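Universal stress protein (Archaeoglobus fulgidus, PDB 3LOQ) binds AMP as a member of the universal stress protein family, although its cellular role is not established. Local coordinates at residues F57-T62 / D78-K83. Residues are numbered along the deposited sequence; the frame is centred on the assembly and turned at random. Where two conformers were deposited one is given.
Sequences FVINLT and DEMSEK. With AMP (adenosine monophosphate), chain C.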
# COMPACT_ATOMS: atom_id res chain seq x y z
N PHE A 57 -6.84 15.76 2.65
CA PHE A 57 -7.48 16.17 1.42
C PHE A 57 -6.68 17.30 0.84
O PHE A 57 -6.38 18.27 1.52
CB PHE A 57 -8.92 16.63 1.66
CG PHE A 57 -9.55 17.29 0.46
CD1 PHE A 57 -10.03 16.53 -0.60
CD2 PHE A 57 -9.64 18.67 0.38
CE1 PHE A 57 -10.61 17.13 -1.70
CE2 PHE A 57 -10.23 19.29 -0.73
CZ PHE A 57 -10.71 18.51 -1.78
N VAL A 58 -6.32 17.19 -0.42
CA VAL A 58 -5.50 18.22 -1.03
C VAL A 58 -6.34 18.92 -2.09
O VAL A 58 -7.02 18.27 -2.89
CB VAL A 58 -4.24 17.60 -1.65
CG1 VAL A 58 -3.39 18.65 -2.35
CG2 VAL A 58 -3.43 16.87 -0.57
N ILE A 59 -6.32 20.25 -2.07
CA ILE A 59 -6.89 21.02 -3.17
C ILE A 59 -5.91 20.96 -4.33
O ILE A 59 -4.78 21.49 -4.27
CB ILE A 59 -7.23 22.46 -2.76
CG1 ILE A 59 -8.33 22.45 -1.69
CG2 ILE A 59 -7.68 23.27 -3.97
CD1 ILE A 59 -8.05 23.31 -0.49
N ASN A 60 -6.32 20.27 -5.39
CA ASN A 60 -5.43 19.97 -6.49
C ASN A 60 -5.34 21.14 -7.47
O ASN A 60 -6.22 21.32 -8.32
CB ASN A 60 -5.88 18.68 -7.17
CG ASN A 60 -4.95 18.25 -8.30
OD1 ASN A 60 -4.01 18.96 -8.64
ND2 ASN A 60 -5.22 17.10 -8.88
N LEU A 61 -4.29 21.93 -7.34
CA LEU A 61 -4.07 23.07 -8.23
C LEU A 61 -3.38 22.64 -9.51
O LEU A 61 -3.36 23.35 -10.51
CB LEU A 61 -3.25 24.16 -7.52
CG LEU A 61 -3.95 24.68 -6.26
CD1 LEU A 61 -3.27 25.91 -5.69
CD2 LEU A 61 -5.42 24.97 -6.55
N THR A 62 -2.81 21.44 -9.47
CA THR A 62 -2.02 20.92 -10.58
C THR A 62 -2.75 20.97 -11.91
O THR A 62 -2.21 21.43 -12.92
CB THR A 62 -1.60 19.49 -10.28
OG1 THR A 62 -0.43 19.52 -9.46
CG2 THR A 62 -1.32 18.70 -11.57
N ASP A 78 -12.18 27.52 -2.60
CA ASP A 78 -13.37 27.61 -1.78
C ASP A 78 -14.42 26.55 -2.14
O ASP A 78 -15.00 25.92 -1.25
CB ASP A 78 -13.97 29.01 -1.85
CG ASP A 78 -14.93 29.27 -0.71
OD1 ASP A 78 -14.43 29.41 0.43
OD2 ASP A 78 -16.16 29.33 -0.95
N GLU A 79 -14.69 26.37 -3.43
CA GLU A 79 -15.52 25.26 -3.86
C GLU A 79 -14.98 23.99 -3.22
O GLU A 79 -15.70 23.30 -2.50
CB GLU A 79 -15.46 25.11 -5.38
CG GLU A 79 -16.13 26.21 -6.16
CD GLU A 79 -17.55 25.86 -6.57
OE1 GLU A 79 -17.89 24.65 -6.52
OE2 GLU A 79 -18.31 26.77 -6.93
N MSE A 80 -13.70 23.70 -3.46
CA MSE A 80 -13.12 22.44 -3.00
C MSE A 80 -13.18 22.28 -1.49
O MSE A 80 -13.51 21.21 -0.99
CB MSE A 80 -11.68 22.27 -3.50
CG MSE A 80 -11.59 22.06 -5.01
SE MSE A 80 -13.05 20.96 -5.73
CE MSE A 80 -12.13 20.21 -7.28
N SER A 81 -12.88 23.35 -0.76
CA SER A 81 -12.90 23.30 0.70
C SER A 81 -14.27 22.98 1.26
O SER A 81 -14.39 22.25 2.25
CB SER A 81 -12.41 24.63 1.27
OG SER A 81 -11.11 24.92 0.80
N GLU A 82 -15.32 23.52 0.63
CA GLU A 82 -16.69 23.27 1.06
C GLU A 82 -17.10 21.82 0.82
O GLU A 82 -17.77 21.21 1.65
CB GLU A 82 -17.67 24.21 0.36
CG GLU A 82 -19.15 23.78 0.44
CD GLU A 82 -19.80 24.06 1.79
OE1 GLU A 82 -19.18 23.79 2.84
OE2 GLU A 82 -20.95 24.56 1.79
N LYS A 83 -16.70 21.27 -0.32
CA LYS A 83 -16.98 19.88 -0.62
C LYS A 83 -16.34 18.96 0.42
O LYS A 83 -17.01 18.08 0.97
CB LYS A 83 -16.50 19.55 -2.03
CG LYS A 83 -17.24 20.35 -3.09
CD LYS A 83 -16.92 19.89 -4.50
CE LYS A 83 -17.85 20.56 -5.51
NZ LYS A 83 -19.31 20.25 -5.27
P AMP C . -4.68 7.32 -8.85
O1P AMP C . -3.39 6.57 -9.08
O2P AMP C . -4.63 8.82 -9.09
O3P AMP C . -5.89 6.63 -9.44
O5' AMP C . -4.89 7.21 -7.25
C5' AMP C . -6.09 7.74 -6.69
C4' AMP C . -5.80 8.02 -5.24
O4' AMP C . -4.93 9.15 -5.13
C3' AMP C . -7.04 8.46 -4.50
O3' AMP C . -7.72 7.31 -4.03
C2' AMP C . -6.46 9.25 -3.35
O2' AMP C . -6.04 8.30 -2.38
C1' AMP C . -5.23 9.90 -3.94
N9 AMP C . -5.58 11.28 -4.33
C8 AMP C . -5.84 11.70 -5.59
N7 AMP C . -6.13 13.02 -5.61
C5 AMP C . -6.07 13.46 -4.33
C6 AMP C . -6.27 14.75 -3.65
N6 AMP C . -6.60 15.86 -4.35
N1 AMP C . -6.10 14.79 -2.31
C2 AMP C . -5.76 13.69 -1.61
N3 AMP C . -5.56 12.49 -2.16
C4 AMP C . -5.69 12.32 -3.50
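I59 packs its CG1 against CB of M80, a selenomethionine, at 3.8 Å. This joins the end of strand 52-60 to helix 75-97 in the alpha/beta fold of the universal stress protein family. The two side chains meet at an angle. I59 CG2 also lies 4.1 Å from M80 CB, so both branches of I59 touch the same methylene from one side. Chi1 of -65° sets CG1 there, and the chi2 rotation of 132° carries CD1 to S81, 3.7 Å from its OG. F57 approaches the same helical turn with the far end of its ring. Its CE2 is 3.8 Å from M80 O, and CZ 4.2 Å from M80 CB. No hydrogen bond joins 57-62 to 78-83, but Y76 OH, earlier in the same helix, bonds N60 O.

Further out, F108 meets the F57 ring edge-to-face and also touches I59 and S81. F57 also touches A84 and L88, further along the helix. S81 OG is hydrogen-bonded to I77 O. Between F57 and I59, V58 serves the nucleotide through its backbone. V58 N donates to adenine N1 of AMP at 3.1 Å, and AMP N6 donates to V58 O at 2.8 Å in a nearly straight bond (176°).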